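Pinoresinol-lariciresinol reductase (Thuja plicata, PDB 1QYD) reduces pinoresinol to lariciresinol and then secoisolariciresinol in lignan biosynthesis, with hydride taken from NADPH. Local coordinates at residues T153-N158 with T202-S207; Y163-L168 with G192-E197; M175-D180 with Q234-L239; L272-I275 with G279-Y282. One frame throughout, in Å; residues are numbered along the deposited sequence.

Contact 1 of 4, residues T153-N158 with T202-S207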
loop_
_atom_site.group_PDB
_atom_site.type_symbol
_atom_site.label_atom_id
_atom_site.label_comp_id
_atom_site.label_asym_id
_atom_site.label_seq_id
_atom_site.Cartn_x
_atom_site.Cartn_y
_atom_site.Cartn_z
ATOM N N THR A 153 19.061 -0.371 -16.194
ATOM C CA THR A 153 18.963 0.912 -16.873
ATOM C C THR A 153 17.673 1.418 -16.311
ATOM O O THR A 153 16.659 0.729 -16.408
ATOM C CB THR A 153 18.801 0.803 -18.367
ATOM O OG1 THR A 153 19.866 0.001 -18.856
ATOM C CG2 THR A 153 18.825 2.171 -19.008
ATOM N N TYR A 154 17.724 2.572 -15.640
ATOM C CA TYR A 154 16.492 3.148 -15.114
ATOM C C TYR A 154 16.029 4.221 -16.086
ATOM O O TYR A 154 16.664 5.245 -16.288
ATOM C CB TYR A 154 16.745 3.730 -13.741
ATOM C CG TYR A 154 17.188 2.687 -12.732
ATOM C CD1 TYR A 154 18.252 2.963 -11.890
ATOM C CD2 TYR A 154 16.529 1.467 -12.627
ATOM C CE1 TYR A 154 18.653 2.036 -10.930
ATOM C CE2 TYR A 154 16.933 0.530 -11.674
ATOM C CZ TYR A 154 17.989 0.823 -10.822
ATOM O OH TYR A 154 18.347 -0.069 -9.838
ATOM N N VAL A 155 14.938 3.927 -16.786
ATOM C CA VAL A 155 14.409 4.805 -17.804
ATOM C C VAL A 155 13.473 5.823 -17.200
ATOM O O VAL A 155 12.274 5.579 -17.118
ATOM C CB VAL A 155 13.669 4.002 -18.891
ATOM C CG1 VAL A 155 14.602 3.734 -20.054
ATOM C CG2 VAL A 155 13.194 2.659 -18.326
ATOM N N SER A 156 14.061 6.939 -16.708
ATOM C CA SER A 156 13.355 8.117 -16.181
ATOM C C SER A 156 13.060 8.954 -17.417
ATOM O O SER A 156 13.954 9.467 -18.086
ATOM C CB SER A 156 14.248 8.873 -15.265
ATOM O OG SER A 156 13.392 9.755 -14.595
ATOM N N SER A 157 11.781 9.017 -17.755
ATOM C CA SER A 157 11.349 9.507 -19.047
ATOM C C SER A 157 10.395 10.700 -19.047
ATOM O O SER A 157 10.016 11.233 -20.080
ATOM C CB SER A 157 10.751 8.305 -19.735
ATOM O OG SER A 157 9.580 7.877 -19.044
ATOM N N ASN A 158 9.987 11.085 -17.843
ATOM C CA ASN A 158 9.183 12.262 -17.508
ATOM C C ASN A 158 7.684 12.282 -17.833
ATOM O O ASN A 158 6.970 11.347 -17.451
ATOM C CB ASN A 158 9.899 13.508 -18.114
ATOM C CG ASN A 158 11.312 13.705 -17.543
ATOM O OD1 ASN A 158 12.318 13.774 -18.273
ATOM N ND2 ASN A 158 11.411 13.770 -16.211
ATOM N N THR A 202 10.519 3.681 -28.051
ATOM C CA THR A 202 11.637 3.640 -28.993
ATOM C C THR A 202 12.976 3.825 -28.286
ATOM O O THR A 202 13.919 3.087 -28.566
ATOM C CB THR A 202 11.511 4.727 -30.061
ATOM O OG1 THR A 202 10.295 4.541 -30.795
ATOM C CG2 THR A 202 12.684 4.664 -31.027
ATOM N N TYR A 203 13.074 4.784 -27.355
ATOM C CA TYR A 203 14.293 5.018 -26.621
ATOM C C TYR A 203 14.583 3.938 -25.582
ATOM O O TYR A 203 15.754 3.809 -25.191
ATOM C CB TYR A 203 14.235 6.383 -25.913
ATOM C CG TYR A 203 14.487 7.570 -26.823
ATOM C CD1 TYR A 203 13.603 8.663 -26.823
ATOM C CD2 TYR A 203 15.579 7.544 -27.692
ATOM C CE1 TYR A 203 13.802 9.725 -27.694
ATOM C CE2 TYR A 203 15.779 8.605 -28.562
ATOM C CZ TYR A 203 14.890 9.681 -28.559
ATOM O OH TYR A 203 15.092 10.689 -29.473
ATOM N N THR A 204 13.580 3.184 -25.066
ATOM C CA THR A 204 13.915 2.135 -24.119
ATOM C C THR A 204 14.359 0.901 -24.878
ATOM O O THR A 204 15.201 0.198 -24.322
ATOM C CB THR A 204 12.759 1.700 -23.166
ATOM O OG1 THR A 204 11.702 1.245 -23.959
ATOM C CG2 THR A 204 12.225 2.807 -22.325
ATOM N N ILE A 205 13.902 0.598 -26.111
ATOM C CA ILE A 205 14.426 -0.579 -26.775
ATOM C C ILE A 205 15.815 -0.339 -27.372
ATOM O O ILE A 205 16.572 -1.282 -27.638
ATOM C CB ILE A 205 13.367 -1.048 -27.812
ATOM C CG1 ILE A 205 12.415 -1.930 -27.059
ATOM C CG2 ILE A 205 13.875 -1.956 -28.898
ATOM C CD1 ILE A 205 11.453 -1.150 -26.150
ATOM N N LYS A 206 16.180 0.936 -27.537
ATOM C CA LYS A 206 17.533 1.325 -27.934
ATOM C C LYS A 206 18.543 1.386 -26.759
ATOM O O LYS A 206 19.748 1.335 -26.989
ATOM C CB LYS A 206 17.476 2.684 -28.635
ATOM C CG LYS A 206 16.662 2.610 -29.923
ATOM C CD LYS A 206 17.143 3.656 -30.900
ATOM C CE LYS A 206 16.523 3.296 -32.219
ATOM N NZ LYS A 206 17.369 3.695 -33.305
ATOM N N SER A 207 18.117 1.511 -25.488
ATOM C CA SER A 207 19.009 1.443 -24.354
ATOM C C SER A 207 19.476 0.008 -24.105
ATOM O O SER A 207 20.648 -0.234 -23.842
ATOM C CB SER A 207 18.322 1.936 -23.098
ATOM O OG SER A 207 17.119 1.251 -22.773
#
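Val155 and Thr204 meet methyl to methyl: CG1 of Val155 lies 3.4 Å from CG2 of Thr204, and the two side chains cross at about a right angle. Val155 CB backs this up, 3.9 Å from the same Thr204 CG2, so the threonine methyl rests against the root of the valine as well as one branch. A turn further along the helix the touch is lighter, with Thr153 CG2 at 4.1 Å from Ser207 CB. No hydrogen bond crosses between the segments.

This is strand-on-helix packing of the Rossmann type, in a buried layer. Strand 154-156 pairs in parallel with strand 217-219, while helix 197-207 lies against it with helix 17-26 as a neighbour. Leu113 of strand 111-113 touches all four of the side chains that meet here.

The polar atoms are turned aside to other partners. Thr204 holds OG1 between its own backbone N and carbonyl carbon (chi1 59°); this lets OG1 bond to Gly201 O within the helix while CG2 faces the valine. Ser207 OG does likewise, donating to Thr204 O at 2.7 Å from a position tilted 29° from the carbonyl plane. Across from it, Thr153 OG1 bonds to Arg111 and to Thr213 O. Further out lies the cofactor region: the Thr204 side chain is about 7 Å from that of Ile16, inferred to bind NADP(+), and Arg142, similarly assigned, makes a cation-pi contact with Tyr154.

Contact 2 of 4, residues Y163-L168 with G192-E197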
loop_
_atom_site.group_PDB
_atom_site.type_symbol
_atom_site.label_atom_id
_atom_site.label_comp_id
_atom_site.label_asym_id
_atom_site.label_seq_id
_atom_site.Cartn_x
_atom_site.Cartn_y
_atom_site.Cartn_z
ATOM N N TYR A 163 -0.919 12.769 -21.382
ATOM C CA TYR A 163 -1.367 12.698 -20.006
ATOM C C TYR A 163 -1.277 14.085 -19.405
ATOM O O TYR A 163 -2.035 14.403 -18.492
ATOM C CB TYR A 163 -0.482 11.771 -19.204
ATOM C CG TYR A 163 -1.212 10.536 -18.749
ATOM C CD1 TYR A 163 -2.172 10.617 -17.745
ATOM C CD2 TYR A 163 -0.942 9.319 -19.368
ATOM C CE1 TYR A 163 -2.871 9.471 -17.369
ATOM C CE2 TYR A 163 -1.630 8.163 -19.001
ATOM C CZ TYR A 163 -2.586 8.261 -18.006
ATOM O OH TYR A 163 -3.259 7.137 -17.636
ATOM N N PHE A 164 -0.324 14.906 -19.876
ATOM C CA PHE A 164 -0.172 16.248 -19.344
ATOM C C PHE A 164 -0.366 17.322 -20.402
ATOM O O PHE A 164 -0.787 18.411 -20.054
ATOM C CB PHE A 164 1.226 16.377 -18.637
ATOM C CG PHE A 164 1.247 15.617 -17.306
ATOM C CD1 PHE A 164 1.841 14.344 -17.220
ATOM C CD2 PHE A 164 0.578 16.132 -16.194
ATOM C CE1 PHE A 164 1.750 13.594 -16.045
ATOM C CE2 PHE A 164 0.485 15.382 -15.026
ATOM C CZ PHE A 164 1.067 14.114 -14.956
ATOM N N ALA A 165 -0.104 17.093 -21.683
ATOM C CA ALA A 165 -0.352 18.095 -22.724
ATOM C C ALA A 165 -1.705 17.965 -23.399
ATOM O O ALA A 165 -2.150 18.785 -24.210
ATOM C CB ALA A 165 0.652 18.013 -23.843
ATOM N N GLY A 166 -2.310 16.812 -23.106
ATOM C CA GLY A 166 -3.649 16.483 -23.550
ATOM C C GLY A 166 -4.564 17.342 -22.735
ATOM O O GLY A 166 -5.190 18.241 -23.261
ATOM N N SER A 167 -4.489 17.097 -21.431
ATOM C CA SER A 167 -5.193 17.842 -20.417
ATOM C C SER A 167 -4.743 19.299 -20.262
ATOM O O SER A 167 -5.524 20.110 -19.759
ATOM C CB SER A 167 -5.011 17.136 -19.099
ATOM O OG SER A 167 -3.607 16.949 -18.925
ATOM N N LEU A 168 -3.498 19.599 -20.703
ATOM C CA LEU A 168 -2.729 20.845 -20.516
ATOM C C LEU A 168 -2.297 21.026 -19.050
ATOM O O LEU A 168 -1.746 22.047 -18.647
ATOM C CB LEU A 168 -3.548 22.063 -20.999
ATOM C CG LEU A 168 -3.012 22.949 -22.129
ATOM C CD1 LEU A 168 -2.306 22.150 -23.181
ATOM C CD2 LEU A 168 -4.185 23.691 -22.758
ATOM N N GLY A 192 9.326 21.900 -17.474
ATOM C CA GLY A 192 8.901 20.508 -17.485
ATOM C C GLY A 192 9.345 19.833 -18.789
ATOM O O GLY A 192 9.848 20.484 -19.718
ATOM N N ILE A 193 9.204 18.507 -18.873
ATOM C CA ILE A 193 9.637 17.804 -20.065
ATOM C C ILE A 193 8.441 16.981 -20.456
ATOM O O ILE A 193 7.737 16.445 -19.617
ATOM C CB ILE A 193 10.921 16.966 -19.711
ATOM C CG1 ILE A 193 12.020 17.935 -19.326
ATOM C CG2 ILE A 193 11.423 16.138 -20.889
ATOM C CD1 ILE A 193 13.268 17.260 -18.862
ATOM N N TRP A 194 8.151 16.885 -21.734
ATOM C CA TRP A 194 6.915 16.294 -22.169
ATOM C C TRP A 194 7.299 15.330 -23.294
ATOM O O TRP A 194 7.994 15.795 -24.212
ATOM C CB TRP A 194 6.018 17.450 -22.643
ATOM C CG TRP A 194 5.795 18.658 -21.711
ATOM C CD1 TRP A 194 6.779 19.599 -21.511
ATOM C CD2 TRP A 194 4.669 18.956 -20.995
ATOM N NE1 TRP A 194 6.316 20.478 -20.668
ATOM C CE2 TRP A 194 5.068 20.131 -20.345
ATOM C CE3 TRP A 194 3.388 18.456 -20.781
ATOM C CZ2 TRP A 194 4.216 20.811 -19.484
ATOM C CZ3 TRP A 194 2.521 19.144 -19.914
ATOM C CH2 TRP A 194 2.929 20.308 -19.269
ATOM N N VAL A 195 6.942 14.008 -23.268
ATOM C CA VAL A 195 7.364 13.040 -24.295
ATOM C C VAL A 195 6.278 12.117 -24.861
ATOM O O VAL A 195 5.450 11.532 -24.171
ATOM C CB VAL A 195 8.534 12.137 -23.757
ATOM C CG1 VAL A 195 9.136 11.311 -24.886
ATOM C CG2 VAL A 195 9.707 12.983 -23.270
ATOM N N ASP A 196 6.266 11.981 -26.187
ATOM C CA ASP A 196 5.293 11.134 -26.860
ATOM C C ASP A 196 5.566 9.730 -26.389
ATOM O O ASP A 196 6.722 9.310 -26.251
ATOM C CB ASP A 196 5.468 11.237 -28.376
ATOM C CG ASP A 196 4.597 10.331 -29.255
ATOM O OD1 ASP A 196 3.483 9.965 -28.862
ATOM O OD2 ASP A 196 5.041 9.999 -30.364
ATOM N N GLU A 197 4.470 9.041 -26.098
ATOM C CA GLU A 197 4.534 7.678 -25.600
ATOM C C GLU A 197 5.289 6.708 -26.510
ATOM O O GLU A 197 5.916 5.752 -26.044
ATOM C CB GLU A 197 3.135 7.202 -25.374
ATOM C CG GLU A 197 2.422 8.047 -24.327
ATOM C CD GLU A 197 1.520 9.153 -24.858
ATOM O OE1 GLU A 197 1.710 9.682 -25.952
ATOM O OE2 GLU A 197 0.581 9.469 -24.142
#
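With CG anti to its carbonyl carbon (chi1 -52°), Trp194 sends the six-membered end of its indole across to Phe164 and Ala165. The apolar contacts come first: Trp194 CZ3 sits 3.3 Å from Phe164 CB, and Trp194 CE3 lies 4.1 Å from Ala165 CB. It is the methylene of Phe164, approaching obliquely, that touches the indole; its phenyl ring leads off toward His271, the inferred substrate-binding residue, whose side chain is about 4 Å away. Val232 of helix 229-241 and Met305 of helix 305-309 touch both Trp194 and Ala165.

Backbone meets the indole at its rim. Ala165 N stands near the ring plane, 3.8 Å from Trp194 CZ3, and Phe164 C also lies in plane at the edge.

Hydrogen bonds hold each partner. Trp194 gives its NE1 to Leu227 O, on strand 226-228 next to its own strand 191-195, which would fix the rotation of the indole. In the other segment, Ser167 OG donates to Tyr163 O across 3.0 Å from above the carbonyl plane. Cut back to an alanine, Trp194 would probably leave a gap beside Phe164 and Ala165, and Leu227 O without its indole donor.

With no polar bond passing between the segments, their fit depends on shape: a fixed indole edge bears on the backbone from which Phe164 reaches toward the substrate region.

Contact 3 of 4, residues M175-D180 with Q234-L239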
loop_
_atom_site.group_PDB
_atom_site.type_symbol
_atom_site.label_atom_id
_atom_site.label_comp_id
_atom_site.label_asym_id
_atom_site.label_seq_id
_atom_site.Cartn_x
_atom_site.Cartn_y
_atom_site.Cartn_z
ATOM N N MET A 175 -8.884 14.503 -20.672
ATOM C CA MET A 175 -7.673 14.284 -21.445
ATOM C C MET A 175 -7.670 14.966 -22.769
ATOM O O MET A 175 -7.168 14.470 -23.778
ATOM C CB MET A 175 -7.435 12.821 -21.710
ATOM C CG MET A 175 -6.090 12.544 -21.101
ATOM S SD MET A 175 -6.352 12.455 -19.321
ATOM C CE MET A 175 -5.072 13.477 -18.690
ATOM N N MET A 176 -8.281 16.141 -22.676
ATOM C CA MET A 176 -8.407 17.054 -23.792
ATOM C C MET A 176 -8.024 18.460 -23.373
ATOM O O MET A 176 -8.201 18.806 -22.201
ATOM C CB MET A 176 -9.824 17.038 -24.286
ATOM C CG MET A 176 -10.063 15.823 -25.161
ATOM S SD MET A 176 -9.193 15.807 -26.745
ATOM C CE MET A 176 -10.627 15.511 -27.747
ATOM N N PRO A 177 -7.446 19.306 -24.237
ATOM C CA PRO A 177 -7.110 20.682 -23.905
ATOM C C PRO A 177 -8.420 21.448 -23.829
ATOM O O PRO A 177 -9.261 21.298 -24.720
ATOM C CB PRO A 177 -6.198 21.105 -25.027
ATOM C CG PRO A 177 -5.891 19.869 -25.852
ATOM C CD PRO A 177 -7.156 19.060 -25.648
ATOM N N PRO A 178 -8.694 22.197 -22.761
ATOM C CA PRO A 178 -9.980 22.850 -22.567
ATOM C C PRO A 178 -10.158 24.233 -23.168
ATOM O O PRO A 178 -9.233 25.040 -23.156
ATOM C CB PRO A 178 -10.152 22.832 -21.060
ATOM C CG PRO A 178 -8.749 23.057 -20.574
ATOM C CD PRO A 178 -7.962 22.144 -21.500
ATOM N N ARG A 179 -11.356 24.496 -23.707
ATOM C CA ARG A 179 -11.730 25.831 -24.151
ATOM C C ARG A 179 -12.111 26.686 -22.924
ATOM O O ARG A 179 -12.515 26.172 -21.862
ATOM C CB ARG A 179 -12.911 25.742 -25.130
ATOM C CG ARG A 179 -13.163 27.090 -25.832
ATOM C CD ARG A 179 -14.179 27.056 -26.965
ATOM N NE ARG A 179 -13.646 26.396 -28.142
ATOM C CZ ARG A 179 -14.418 25.635 -28.920
ATOM N NH1 ARG A 179 -15.710 25.453 -28.648
ATOM N NH2 ARG A 179 -13.890 25.048 -29.992
ATOM N N ASP A 180 -11.935 28.013 -23.127
ATOM C CA ASP A 180 -12.146 29.128 -22.190
ATOM C C ASP A 180 -11.046 29.243 -21.140
ATOM O O ASP A 180 -10.205 30.118 -21.308
ATOM C CB ASP A 180 -13.502 29.057 -21.409
ATOM C CG ASP A 180 -14.807 29.236 -22.189
ATOM O OD1 ASP A 180 -15.610 30.096 -21.817
ATOM O OD2 ASP A 180 -15.033 28.496 -23.150
ATOM N N GLN A 234 0.736 27.712 -24.650
ATOM C CA GLN A 234 0.998 28.579 -25.787
ATOM C C GLN A 234 1.100 27.954 -27.157
ATOM O O GLN A 234 0.838 28.655 -28.145
ATOM C CB GLN A 234 2.254 29.353 -25.561
ATOM C CG GLN A 234 1.978 30.587 -24.726
ATOM C CD GLN A 234 3.248 31.354 -24.416
ATOM O OE1 GLN A 234 3.420 31.865 -23.308
ATOM N NE2 GLN A 234 4.177 31.442 -25.374
ATOM N N ILE A 235 1.481 26.670 -27.224
ATOM C CA ILE A 235 1.466 25.911 -28.470
ATOM C C ILE A 235 0.008 25.596 -28.793
ATOM O O ILE A 235 -0.346 25.516 -29.967
ATOM C CB ILE A 235 2.293 24.616 -28.286
ATOM C CG1 ILE A 235 3.771 24.975 -28.072
ATOM C CG2 ILE A 235 2.123 23.706 -29.502
ATOM C CD1 ILE A 235 4.682 23.896 -27.445
ATOM N N TRP A 236 -0.863 25.419 -27.776
ATOM C CA TRP A 236 -2.277 25.171 -28.030
ATOM C C TRP A 236 -2.884 26.441 -28.589
ATOM O O TRP A 236 -3.549 26.424 -29.624
ATOM C CB TRP A 236 -3.115 24.806 -26.774
ATOM C CG TRP A 236 -4.490 24.218 -27.186
ATOM C CD1 TRP A 236 -4.583 23.312 -28.219
ATOM C CD2 TRP A 236 -5.727 24.484 -26.661
ATOM N NE1 TRP A 236 -5.843 23.010 -28.355
ATOM C CE2 TRP A 236 -6.553 23.682 -27.452
ATOM C CE3 TRP A 236 -6.297 25.264 -25.668
ATOM C CZ2 TRP A 236 -7.938 23.632 -27.279
ATOM C CZ3 TRP A 236 -7.688 25.224 -25.489
ATOM C CH2 TRP A 236 -8.514 24.421 -26.277
ATOM N N GLU A 237 -2.599 27.555 -27.904
ATOM C CA GLU A 237 -3.071 28.856 -28.311
ATOM C C GLU A 237 -2.672 29.071 -29.743
ATOM O O GLU A 237 -3.574 29.195 -30.574
ATOM C CB GLU A 237 -2.475 29.926 -27.420
ATOM C CG GLU A 237 -3.380 30.087 -26.224
ATOM C CD GLU A 237 -2.876 30.886 -25.044
ATOM O OE1 GLU A 237 -3.536 30.772 -24.024
ATOM O OE2 GLU A 237 -1.863 31.595 -25.106
ATOM N N ARG A 238 -1.372 28.929 -30.042
ATOM C CA ARG A 238 -0.888 29.093 -31.409
ATOM C C ARG A 238 -1.580 28.162 -32.412
ATOM O O ARG A 238 -1.705 28.516 -33.591
ATOM C CB ARG A 238 0.625 28.854 -31.445
ATOM C CG ARG A 238 1.250 29.058 -32.817
ATOM C CD ARG A 238 2.609 28.370 -33.016
ATOM N NE ARG A 238 2.539 26.932 -33.349
ATOM C CZ ARG A 238 2.223 26.444 -34.577
ATOM N NH1 ARG A 238 1.921 27.240 -35.629
ATOM N NH2 ARG A 238 2.258 25.121 -34.776
ATOM N N LEU A 239 -2.107 27.012 -31.953
ATOM C CA LEU A 239 -2.645 25.994 -32.845
ATOM C C LEU A 239 -4.130 26.056 -33.105
ATOM O O LEU A 239 -4.597 26.001 -34.246
ATOM C CB LEU A 239 -2.282 24.628 -32.281
ATOM C CG LEU A 239 -1.110 23.827 -32.830
ATOM C CD1 LEU A 239 0.168 24.603 -32.723
ATOM C CD2 LEU A 239 -0.964 22.561 -32.021
#
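Trp236 is where helix 229-241 meets the 175-180 loop, and Pro177 is its main partner. The proline lays CB over one face of the indole, 3.7 Å from the centroid of the five-membered ring and 18° off the ring normal, a CH-pi contact. Pro177 CG follows at 4.0 Å from Trp236 NE1, the two side chains crossing at about a right angle. At the six-membered end Arg179 N lies at the edge, near the plane, 3.8 Å from Trp236 CH2. What projects the ring from the helix is a CG anti to the backbone N (chi1 -166°). A serine in place of Trp236 would probably leave Pro177 CB without the aromatic face it packs on and the loop freer to shift. Next, Glu237 turns to Lys246 in a salt bridge, beside the region where Asp180 pairs with Asp245 through the backbone. Leu239 packs on Leu309, and its N bonds to Trp236 O at 2.8 Å. A proline CB set over a tryptophan face is a familiar CH-pi pair, here tying an irregular, partly exposed loop to a helix far from the cofactor site.

Contact 4 of 4, residues L272-I275 with G279-Y282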
loop_
_atom_site.group_PDB
_atom_site.type_symbol
_atom_site.label_atom_id
_atom_site.label_comp_id
_atom_site.label_asym_id
_atom_site.label_seq_id
_atom_site.Cartn_x
_atom_site.Cartn_y
_atom_site.Cartn_z
ATOM N N LEU A 272 2.031 16.513 -9.412
ATOM C CA LEU A 272 1.738 17.644 -10.266
ATOM C C LEU A 272 2.250 18.907 -9.594
ATOM O O LEU A 272 2.468 19.939 -10.224
ATOM C CB LEU A 272 0.264 17.683 -10.431
ATOM C CG LEU A 272 -0.396 18.694 -11.291
ATOM C CD1 LEU A 272 -0.047 18.493 -12.739
ATOM C CD2 LEU A 272 -1.884 18.524 -11.102
ATOM N N TYR A 273 2.414 18.805 -8.277
ATOM C CA TYR A 273 2.959 19.869 -7.483
ATOM C C TYR A 273 4.473 19.703 -7.345
ATOM O O TYR A 273 5.163 20.660 -7.015
ATOM C CB TYR A 273 2.190 19.867 -6.143
ATOM C CG TYR A 273 0.752 20.445 -6.266
ATOM C CD1 TYR A 273 0.389 21.587 -5.528
ATOM C CD2 TYR A 273 -0.210 19.909 -7.142
ATOM C CE1 TYR A 273 -0.876 22.178 -5.656
ATOM C CE2 TYR A 273 -1.480 20.497 -7.282
ATOM C CZ TYR A 273 -1.806 21.632 -6.539
ATOM O OH TYR A 273 -3.046 22.241 -6.689
ATOM N N GLN A 274 5.067 18.539 -7.638
ATOM C CA GLN A 274 6.517 18.378 -7.657
ATOM C C GLN A 274 6.995 18.744 -9.051
ATOM O O GLN A 274 8.085 19.282 -9.182
ATOM C CB GLN A 274 6.928 16.949 -7.397
ATOM C CG GLN A 274 6.190 16.189 -6.299
ATOM C CD GLN A 274 6.458 16.516 -4.837
ATOM O OE1 GLN A 274 7.499 17.038 -4.421
ATOM N NE2 GLN A 274 5.495 16.153 -3.997
ATOM N N ILE A 275 6.234 18.416 -10.114
ATOM C CA ILE A 275 6.450 18.820 -11.515
ATOM C C ILE A 275 6.434 20.374 -11.745
ATOM O O ILE A 275 7.397 20.978 -12.242
ATOM C CB ILE A 275 5.345 18.169 -12.429
ATOM C CG1 ILE A 275 5.417 16.682 -12.422
ATOM C CG2 ILE A 275 5.556 18.538 -13.879
ATOM C CD1 ILE A 275 4.229 16.071 -13.202
ATOM N N GLY A 279 9.726 21.793 -9.238
ATOM C CA GLY A 279 10.391 21.536 -10.505
ATOM C C GLY A 279 11.270 20.314 -10.654
ATOM O O GLY A 279 12.231 20.400 -11.406
ATOM N N ASP A 280 10.950 19.173 -10.026
ATOM C CA ASP A 280 11.720 17.934 -10.162
ATOM C C ASP A 280 11.848 17.265 -11.540
ATOM O O ASP A 280 12.155 16.069 -11.617
ATOM C CB ASP A 280 11.167 16.900 -9.186
ATOM C CG ASP A 280 11.260 17.315 -7.735
ATOM O OD1 ASP A 280 10.336 17.012 -6.973
ATOM O OD2 ASP A 280 12.270 17.919 -7.377
ATOM N N LEU A 281 11.664 17.953 -12.665
ATOM C CA LEU A 281 11.886 17.306 -13.940
ATOM C C LEU A 281 13.203 17.694 -14.605
ATOM O O LEU A 281 13.883 16.883 -15.245
ATOM C CB LEU A 281 10.683 17.619 -14.848
ATOM C CG LEU A 281 9.589 16.531 -14.796
ATOM C CD1 LEU A 281 8.780 16.664 -13.555
ATOM C CD2 LEU A 281 8.612 16.685 -15.904
ATOM N N TYR A 282 13.550 18.963 -14.412
ATOM C CA TYR A 282 14.735 19.584 -14.960
ATOM C C TYR A 282 15.568 20.316 -13.915
ATOM O O TYR A 282 16.659 20.763 -14.253
ATOM C CB TYR A 282 14.358 20.581 -16.044
ATOM C CG TYR A 282 15.447 20.632 -17.101
ATOM C CD1 TYR A 282 15.456 19.659 -18.089
ATOM C CD2 TYR A 282 16.484 21.567 -17.068
ATOM C CE1 TYR A 282 16.488 19.600 -19.027
ATOM C CE2 TYR A 282 17.526 21.517 -18.003
ATOM C CZ TYR A 282 17.525 20.525 -18.980
ATOM O OH TYR A 282 18.563 20.416 -19.891
#
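Ile275 packs against Leu281, whose CD1 lies 3.5 Å from Ile275 CG1 and 3.7 Å from Ile275 CG2, resting in the fork between the two branches. With CG1 anti to the carbonyl carbon and CG2 anti to the backbone N (chi1 -63°), the isoleucine turns that fork to face the leucine. The pair joins the short helix 272-275, directly after the inferred substrate residue His271, to the loop that leaves its C-terminal end. Met159 of strand 159-160 touches both Ile275 and Leu281, and Phe164 also packs on the isoleucine.

The loop is tied to the helix end by one backbone bond, from Asp280 N to Gln274 O, with an N-H...O angle of 150°. It spans six residues, wider than a regular helical turn. Gly279 adopts a positive phi, which by itself favours glycine.

Asp280 also brings its side chain back alongside Gln274, pointing the same way, with OD1 3.4 Å from Gln274 CB. That carboxylate is buried and held by weak bonds, OD1 to His126 and OD2 to Asn283; the carboxylate of Glu125 lies close to OD1 as well, which may raise the pKa of one of the two acids. At the helix end, Gly279 CA points a hydrogen at Ile275 O, with 3.5 Å between the two heavy atoms, nearly straight at 167°.

In the fold
Contacts 1, 2 and 4 are buried, whereas contact 3 lies about 24 Å from the chain's centre and is partly exposed. Strand 191-195 of contact 2 leads straight into helix 197-207 of contact 1, and Gly166 and Ser167 of contact 2 pack on Pro177 and Pro178 of contact 3. Ile193 reaches Leu281 and Tyr282, joining contact 2 to contact 4. The chemistry shifts with place: small methyls between strand and helix in the Rossmann part, an indole as the centrepiece of contacts 2 and 3, and in contact 4 a backbone hydrogen bond across the segments. Contacts 2 and 4 both border His271; contact 3 is remote from the sites.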